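Local atomic coordinates of mannosylglycerate hydrolase MGH1-like glycoside hydrolase domain-containing protein (Thermus thermophilus HB8, PDB entry 4WVB), a protein that hydrolyses mannosylglycerate, a solute made under osmotic stress in thermophiles, to mannose and glycerate, and also splits glucosylglycerate to glucose and glycerate. Residues A[18-23]-A[77-82]; A[73-78]-A[94-99]. One frame throughout, in Å; residues are numbered along the deposited sequence.

Contact 1: residues A[18-23]-A[77-82]; sequences GAFTVP and QSRDYF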
ATOM      1  N   GLY A  18     -37.088  -1.155  22.898  1.00 29.29           N
ATOM      2  CA  GLY A  18     -36.616  -2.454  23.371  1.00 28.99           C
ATOM      3  C   GLY A  18     -35.187  -2.696  22.927  1.00 28.70           C
ATOM      4  O   GLY A  18     -34.236  -2.186  23.529  1.00 30.67           O
ATOM      5  N   ALA A  19     -35.047  -3.431  21.837  1.00 26.80           N
ATOM      6  CA  ALA A  19     -33.742  -3.836  21.331  1.00 26.58           C
ATOM      7  C   ALA A  19     -33.251  -2.989  20.143  1.00 26.99           C
ATOM      8  O   ALA A  19     -32.137  -3.200  19.686  1.00 28.09           O
ATOM      9  CB  ALA A  19     -33.770  -5.309  20.952  1.00 26.20           C
ATOM     10  N   PHE A  20     -34.055  -2.052  19.644  1.00 24.81           N
ATOM     11  CA  PHE A  20     -33.574  -1.092  18.635  1.00 24.76           C
ATOM     12  C   PHE A  20     -33.949   0.335  19.022  1.00 25.62           C
ATOM     13  O   PHE A  20     -34.792   0.565  19.907  1.00 24.84           O
ATOM     14  CB  PHE A  20     -34.065  -1.420  17.211  1.00 25.79           C
ATOM     15  CG  PHE A  20     -35.526  -1.115  16.981  1.00 24.99           C
ATOM     16  CD1 PHE A  20     -36.501  -2.044  17.334  1.00 25.73           C
ATOM     17  CD2 PHE A  20     -35.923   0.086  16.417  1.00 24.44           C
ATOM     18  CE1 PHE A  20     -37.846  -1.760  17.126  1.00 25.89           C
ATOM     19  CE2 PHE A  20     -37.271   0.378  16.210  1.00 25.65           C
ATOM     20  CZ  PHE A  20     -38.231  -0.559  16.561  1.00 25.41           C
ATOM     21  N   THR A  21     -33.281   1.284  18.368  1.00 24.60           N
ATOM     22  CA  THR A  21     -33.421   2.692  18.679  1.00 23.46           C
ATOM     23  C   THR A  21     -33.885   3.409  17.415  1.00 24.24           C
ATOM     24  O   THR A  21     -33.315   3.204  16.335  1.00 22.15           O
ATOM     25  CB  THR A  21     -32.080   3.280  19.162  1.00 23.64           C
ATOM     26  OG1 THR A  21     -31.496   2.452  20.184  1.00 23.99           O
ATOM     27  CG2 THR A  21     -32.264   4.681  19.735  1.00 23.01           C
ATOM     28  N   VAL A  22     -34.942   4.209  17.517  1.00 23.86           N
ATOM     29  CA  VAL A  22     -35.372   5.000  16.352  1.00 25.00           C
ATOM     30  C   VAL A  22     -34.406   6.162  16.147  1.00 24.44           C
ATOM     31  O   VAL A  22     -33.785   6.616  17.103  1.00 23.34           O
ATOM     32  CB  VAL A  22     -36.836   5.505  16.450  1.00 26.23           C
ATOM     33  CG1 VAL A  22     -37.776   4.319  16.598  1.00 26.62           C
ATOM     34  CG2 VAL A  22     -37.038   6.527  17.572  1.00 26.00           C
ATOM     35  N   PRO A  23     -34.263   6.642  14.898  1.00 24.33           N
ATOM     36  CA  PRO A  23     -33.218   7.671  14.664  1.00 24.97           C
ATOM     37  C   PRO A  23     -33.471   9.050  15.251  1.00 25.98           C
ATOM     38  O   PRO A  23     -32.546   9.860  15.307  1.00 23.74           O
ATOM     39  CB  PRO A  23     -33.183   7.796  13.140  1.00 25.07           C
ATOM     40  CG  PRO A  23     -33.688   6.499  12.645  1.00 25.84           C
ATOM     41  CD  PRO A  23     -34.741   6.063  13.630  1.00 25.11           C
ATOM     42  N   GLN A  77     -43.279  -2.078  15.937  1.00 37.16           N
ATOM     43  CA  GLN A  77     -43.452  -2.427  17.343  1.00 37.88           C
ATOM     44  C   GLN A  77     -42.076  -2.476  17.979  1.00 36.38           C
ATOM     45  O   GLN A  77     -41.062  -2.471  17.277  1.00 34.67           O
ATOM     46  CB  GLN A  77     -44.107  -3.808  17.495  1.00 40.16           C
ATOM     47  CG  GLN A  77     -43.311  -4.923  16.834  1.00 43.84           C
ATOM     48  CD  GLN A  77     -44.042  -6.253  16.808  1.00 47.97           C
ATOM     49  OE1 GLN A  77     -44.470  -6.755  17.838  1.00 51.68           O
ATOM     50  NE2 GLN A  77     -44.169  -6.835  15.623  1.00 49.90           N
ATOM     51  N   SER A  78     -42.055  -2.559  19.300  1.00 34.50           N
ATOM     52  CA  SER A  78     -40.830  -2.760  20.052  1.00 35.36           C
ATOM     53  C   SER A  78     -40.386  -4.217  19.942  1.00 34.63           C
ATOM     54  O   SER A  78     -41.201  -5.087  19.626  1.00 33.55           O
ATOM     55  CB  SER A  78     -41.047  -2.368  21.513  1.00 36.53           C
ATOM     56  OG  SER A  78     -41.181  -0.960  21.639  1.00 36.51           O
ATOM     57  N   ARG A  79     -39.096  -4.471  20.186  1.00 33.11           N
ATOM     58  CA  ARG A  79     -38.533  -5.812  20.147  1.00 32.36           C
ATOM     59  C   ARG A  79     -37.836  -6.201  21.441  1.00 34.19           C
ATOM     60  O   ARG A  79     -37.168  -5.388  22.095  1.00 31.95           O
ATOM     61  CB  ARG A  79     -37.517  -5.937  19.008  1.00 34.16           C
ATOM     62  CG  ARG A  79     -38.102  -5.709  17.633  1.00 33.35           C
ATOM     63  CD  ARG A  79     -39.148  -6.756  17.290  1.00 34.23           C
ATOM     64  NE  ARG A  79     -39.593  -6.561  15.925  1.00 33.59           N
ATOM     65  CZ  ARG A  79     -40.575  -7.238  15.347  1.00 34.63           C
ATOM     66  NH1 ARG A  79     -41.280  -8.138  16.026  1.00 33.39           N
ATOM     67  NH2 ARG A  79     -40.878  -6.975  14.085  1.00 36.01           N
ATOM     68  N   ASP A  80     -37.989  -7.469  21.797  1.00 35.57           N
ATOM     69  CA  ASP A  80     -37.303  -8.019  22.946  1.00 38.71           C
ATOM     70  C   ASP A  80     -35.901  -8.364  22.530  1.00 37.08           C
ATOM     71  O   ASP A  80     -35.624  -8.552  21.340  1.00 38.38           O
ATOM     72  CB  ASP A  80     -38.012  -9.275  23.453  1.00 41.20           C
ATOM     73  CG  ASP A  80     -39.348  -8.965  24.091  1.00 45.42           C
ATOM     74  OD1 ASP A  80     -39.397  -8.064  24.957  1.00 48.17           O
ATOM     75  OD2 ASP A  80     -40.346  -9.627  23.731  1.00 49.09           O
ATOM     76  N   TYR A  81     -35.023  -8.457  23.525  1.00 35.51           N
ATOM     77  CA  TYR A  81     -33.676  -8.956  23.318  1.00 35.24           C
ATOM     78  C   TYR A  81     -33.727 -10.309  22.621  1.00 35.22           C
ATOM     79  O   TYR A  81     -34.703 -11.048  22.748  1.00 35.01           O
ATOM     80  CB  TYR A  81     -32.934  -9.091  24.656  1.00 34.38           C
ATOM     81  CG  TYR A  81     -32.415  -7.787  25.245  1.00 34.17           C
ATOM     82  CD1 TYR A  81     -32.817  -6.540  24.740  1.00 37.16           C
ATOM     83  CD2 TYR A  81     -31.522  -7.797  26.316  1.00 34.13           C
ATOM     84  CE1 TYR A  81     -32.334  -5.354  25.286  1.00 35.70           C
ATOM     85  CE2 TYR A  81     -31.041  -6.620  26.866  1.00 34.50           C
ATOM     86  CZ  TYR A  81     -31.455  -5.398  26.351  1.00 34.81           C
ATOM     87  OH  TYR A  81     -30.979  -4.219  26.881  1.00 33.36           O
ATOM     88  N   PHE A  82     -32.663 -10.605  21.894  1.00 34.03           N
ATOM     89  CA  PHE A  82     -32.435 -11.899  21.250  1.00 37.48           C
ATOM     90  C   PHE A  82     -32.496 -13.025  22.290  1.00 39.67           C
ATOM     91  O   PHE A  82     -31.751 -13.000  23.256  1.00 37.52           O
ATOM     92  CB  PHE A  82     -31.056 -11.860  20.570  1.00 37.39           C
ATOM     93  CG  PHE A  82     -30.656 -13.141  19.906  1.00 39.14           C
ATOM     94  CD1 PHE A  82     -31.460 -13.710  18.924  1.00 39.16           C
ATOM     95  CD2 PHE A  82     -29.470 -13.768  20.247  1.00 40.29           C
ATOM     96  CE1 PHE A  82     -31.092 -14.887  18.306  1.00 40.92           C
ATOM     97  CE2 PHE A  82     -29.095 -14.947  19.631  1.00 42.24           C
ATOM     98  CZ  PHE A  82     -29.910 -15.511  18.663  1.00 41.73           C
TER
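A single backbone bridge between Gly18 and Arg79 joins two connecting loops of the helical glycosidase domain. Arg79 O is its acceptor: Ala19 N donates a weak bond at 2.9 Å, bent to 121°, and Gly18 CA adds a CA-H...O contact of 3.2 Å to the same oxygen. Any side chain at Gly18 would run into that carbonyl, and the local backbone is one that a CB would not tolerate. Beside the bridge, Phe20 holds CG between its backbone N and carbonyl carbon (chi1 74°), which sends the ring edge to the 77-82 loop. Gln77 O, buried and lacking any hydrogen-bond partner, lies in the ring plane at its edge, 3.3 Å from Phe20 CE1, which is also 4.0 Å from Arg79 CG. The ring stacks on His75, whose ND1 bonds Arg79 NE. A bend at chi2 leads the guanidinium away from Phe20, the planes 54° apart, to a cation-pi contact with Tyr61. Shortening Phe20 to an alanine removes the ring, which would probably open a gap beside Arg79 CG and leave His75 without its stacking mate. On the other flank Ala19 CB packs 4.1 Å from Tyr81 CD1. Tyr81 probably binds substrate, so this loop pairing belongs to the pocket surroundings in a six-hairpin glycosidase fold.

Contact 2: residues A[73-78]-A[94-99]; sequences VFHEQS and AQPATS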
ATOM      1  N   VAL A  73     -35.676  -1.520   8.525  1.00 24.25           N
ATOM      2  CA  VAL A  73     -36.500  -2.618   8.988  1.00 22.94           C
ATOM      3  C   VAL A  73     -37.788  -2.013   9.574  1.00 24.43           C
ATOM      4  O   VAL A  73     -37.764  -1.219  10.547  1.00 23.45           O
ATOM      5  CB  VAL A  73     -35.761  -3.446  10.053  1.00 23.71           C
ATOM      6  CG1 VAL A  73     -36.637  -4.600  10.516  1.00 23.55           C
ATOM      7  CG2 VAL A  73     -34.436  -3.960   9.508  1.00 22.97           C
ATOM      8  N   PHE A  74     -38.924  -2.364   8.981  1.00 26.61           N
ATOM      9  CA  PHE A  74     -40.208  -1.771   9.412  1.00 28.13           C
ATOM     10  C   PHE A  74     -40.825  -2.574  10.562  1.00 28.39           C
ATOM     11  O   PHE A  74     -41.818  -3.266  10.386  1.00 27.60           O
ATOM     12  CB  PHE A  74     -41.181  -1.677   8.237  1.00 28.28           C
ATOM     13  CG  PHE A  74     -40.707  -0.774   7.133  1.00 26.67           C
ATOM     14  CD1 PHE A  74     -40.721   0.607   7.305  1.00 27.57           C
ATOM     15  CD2 PHE A  74     -40.229  -1.291   5.931  1.00 28.84           C
ATOM     16  CE1 PHE A  74     -40.282   1.443   6.294  1.00 26.77           C
ATOM     17  CE2 PHE A  74     -39.786  -0.450   4.912  1.00 27.89           C
ATOM     18  CZ  PHE A  74     -39.811   0.918   5.106  1.00 25.97           C
ATOM     19  N   HIS A  75     -40.246  -2.452  11.745  1.00 27.65           N
ATOM     20  CA  HIS A  75     -40.672  -3.279  12.871  1.00 27.67           C
ATOM     21  C   HIS A  75     -42.146  -3.085  13.215  1.00 29.62           C
ATOM     22  O   HIS A  75     -42.832  -4.065  13.494  1.00 30.10           O
ATOM     23  CB  HIS A  75     -39.843  -2.995  14.123  1.00 28.58           C
ATOM     24  CG  HIS A  75     -38.418  -3.459  14.041  1.00 26.29           C
ATOM     25  ND1 HIS A  75     -38.060  -4.788  14.076  1.00 27.08           N
ATOM     26  CD2 HIS A  75     -37.257  -2.761  13.973  1.00 27.26           C
ATOM     27  CE1 HIS A  75     -36.743  -4.891  14.028  1.00 26.52           C
ATOM     28  NE2 HIS A  75     -36.233  -3.675  13.946  1.00 25.89           N
ATOM     29  N   GLU A  76     -42.596  -1.831  13.241  1.00 31.38           N
ATOM     30  CA  GLU A  76     -43.970  -1.475  13.659  1.00 37.10           C
ATOM     31  C   GLU A  76     -44.300  -1.781  15.135  1.00 38.98           C
ATOM     32  O   GLU A  76     -45.457  -1.704  15.546  1.00 39.95           O
ATOM     33  CB  GLU A  76     -44.997  -2.095  12.701  1.00 39.47           C
ATOM     34  CG  GLU A  76     -44.899  -1.484  11.307  1.00 43.45           C
ATOM     35  CD  GLU A  76     -45.826  -2.130  10.289  1.00 49.30           C
ATOM     36  OE1 GLU A  76     -46.496  -3.129  10.631  1.00 54.55           O
ATOM     37  OE2 GLU A  76     -45.871  -1.638   9.138  1.00 50.72           O
ATOM     38  N   GLN A  77     -43.279  -2.078  15.937  1.00 37.16           N
ATOM     39  CA  GLN A  77     -43.452  -2.427  17.343  1.00 37.88           C
ATOM     40  C   GLN A  77     -42.076  -2.476  17.979  1.00 36.38           C
ATOM     41  O   GLN A  77     -41.062  -2.471  17.277  1.00 34.67           O
ATOM     42  CB  GLN A  77     -44.107  -3.808  17.495  1.00 40.16           C
ATOM     43  CG  GLN A  77     -43.311  -4.923  16.834  1.00 43.84           C
ATOM     44  CD  GLN A  77     -44.042  -6.253  16.808  1.00 47.97           C
ATOM     45  OE1 GLN A  77     -44.470  -6.755  17.838  1.00 51.68           O
ATOM     46  NE2 GLN A  77     -44.169  -6.835  15.623  1.00 49.90           N
ATOM     47  N   SER A  78     -42.055  -2.559  19.300  1.00 34.50           N
ATOM     48  CA  SER A  78     -40.830  -2.760  20.052  1.00 35.36           C
ATOM     49  C   SER A  78     -40.386  -4.217  19.942  1.00 34.63           C
ATOM     50  O   SER A  78     -41.201  -5.087  19.626  1.00 33.55           O
ATOM     51  CB  SER A  78     -41.047  -2.368  21.513  1.00 36.53           C
ATOM     52  OG  SER A  78     -41.181  -0.960  21.639  1.00 36.51           O
ATOM     53  N   ALA A  94     -42.484 -13.591  13.913  1.00 50.44           N
ATOM     54  CA  ALA A  94     -42.848 -12.673  12.826  1.00 50.46           C
ATOM     55  C   ALA A  94     -41.580 -12.085  12.204  1.00 45.22           C
ATOM     56  O   ALA A  94     -40.597 -11.819  12.894  1.00 46.37           O
ATOM     57  CB  ALA A  94     -43.777 -11.566  13.325  1.00 53.51           C
ATOM     58  N   GLN A  95     -41.612 -11.941  10.883  1.00 40.31           N
ATOM     59  CA  GLN A  95     -40.535 -11.350  10.101  1.00 36.12           C
ATOM     60  C   GLN A  95     -41.079 -10.055   9.539  1.00 31.15           C
ATOM     61  O   GLN A  95     -41.973 -10.084   8.714  1.00 29.72           O
ATOM     62  CB  GLN A  95     -40.172 -12.269   8.930  1.00 39.25           C
ATOM     63  CG  GLN A  95     -39.386 -11.597   7.813  1.00 41.73           C
ATOM     64  CD  GLN A  95     -38.060 -11.052   8.303  1.00 44.12           C
ATOM     65  OE1 GLN A  95     -37.235 -11.819   8.790  1.00 48.76           O
ATOM     66  NE2 GLN A  95     -37.843  -9.729   8.182  1.00 42.55           N
ATOM     67  N   PRO A  96     -40.558  -8.909   9.986  1.00 28.34           N
ATOM     68  CA  PRO A  96     -41.151  -7.663   9.502  1.00 26.92           C
ATOM     69  C   PRO A  96     -40.819  -7.344   8.034  1.00 26.99           C
ATOM     70  O   PRO A  96     -39.884  -7.913   7.468  1.00 26.90           O
ATOM     71  CB  PRO A  96     -40.545  -6.603  10.424  1.00 27.58           C
ATOM     72  CG  PRO A  96     -39.262  -7.200  10.872  1.00 26.88           C
ATOM     73  CD  PRO A  96     -39.512  -8.673  10.993  1.00 27.87           C
ATOM     74  N   ALA A  97     -41.579  -6.422   7.455  1.00 25.09           N
ATOM     75  CA  ALA A  97     -41.254  -5.851   6.158  1.00 26.01           C
ATOM     76  C   ALA A  97     -39.953  -5.056   6.303  1.00 27.67           C
ATOM     77  O   ALA A  97     -39.672  -4.494   7.374  1.00 25.49           O
ATOM     78  CB  ALA A  97     -42.361  -4.918   5.701  1.00 25.65           C
ATOM     79  N   THR A  98     -39.192  -5.014   5.219  1.00 27.33           N
ATOM     80  CA  THR A  98     -37.973  -4.210   5.147  1.00 30.37           C
ATOM     81  C   THR A  98     -37.958  -3.459   3.828  1.00 30.79           C
ATOM     82  O   THR A  98     -38.715  -3.785   2.910  1.00 30.51           O
ATOM     83  CB  THR A  98     -36.712  -5.078   5.226  1.00 29.47           C
ATOM     84  OG1 THR A  98     -36.595  -5.835   4.032  1.00 32.11           O
ATOM     85  CG2 THR A  98     -36.739  -6.023   6.447  1.00 29.93           C
ATOM     86  N   SER A  99     -37.107  -2.439   3.729  1.00 28.31           N
ATOM     87  CA  SER A  99     -36.857  -1.799   2.444  1.00 28.05           C
ATOM     88  C   SER A  99     -36.110  -2.762   1.532  1.00 27.56           C
ATOM     89  O   SER A  99     -35.647  -3.822   1.973  1.00 28.05           O
ATOM     90  CB  SER A  99     -36.060  -0.507   2.641  1.00 28.36           C
ATOM     91  OG  SER A  99     -34.748  -0.818   3.041  1.00 26.50           O
TER
HETATM   92  O   HOH W   1     -43.502  -4.931   9.106  1.00 25.65           O
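Phe74 and Ala97 tie two short antiparallel strands together through one direct backbone bond, Phe74 N to Ala97 O, 2.8 Å long with 150° at the hydrogen. The tight part lies on both sides of it. Phe74 has CG anti to its carbonyl carbon (chi1 -63°), which lays the ring along the 97-99 backbone: Ala97 C sits at its edge, in plane, and CE2 comes within 3.5 Å of Ser99 N. Tyr30 meets the same ring edge-to-face. Val73 and Thr98 form a non-hydrogen-bonded pair, and from Val73 the CG1 methyl, anti to the backbone N, reaches 3.7 Å from Pro96 CG. That methyl also stands 3.5 Å above one face of the His75 imidazole, toward its rim, while Gln31 binds His75 NE2.

The looser side begins past Phe74, the centre of an inverse gamma turn closed by a weak bond from His75 N to Val73 O. Here a water replaces direct pairing, donating to Phe74 O at 2.7 Å and accepting from Ala97 N at 2.9 Å. Exposed Gln95 turns back on its own segment, its NE2 giving Pro96 O a nearly straight bond of 166° on a lone pair. The arrangement is that of an edge strand, 97-98, pairing through one direct bond and a water with the central strand 72-74 of a three-stranded antiparallel sheet.

How the contacts relate
Contacts 1 and 2 share Gln77 and Ser78, and their centres are 10 Å apart: the chain continues from strand 72-74 in contact 2 into the loop of contact 1. Two touches join them directly, Phe20 CE1 to His75 CD2 at 3.4 Å and Arg79 NH2 to Pro96 CG at 3.6 Å, so packing is continuous from residues 18-23 to 94-99. Neither contact contains the probable catalytic residues Asp165 and Glu393. The side chains of Phe20 in contact 1 and Ser99 in contact 2 are each about 11 Å from the bound glucose, which touches Pro23. Trp32, a probable substrate-binding residue, has its side chain about 7 Å from that of Phe20 and about 6 Å from that of Phe74.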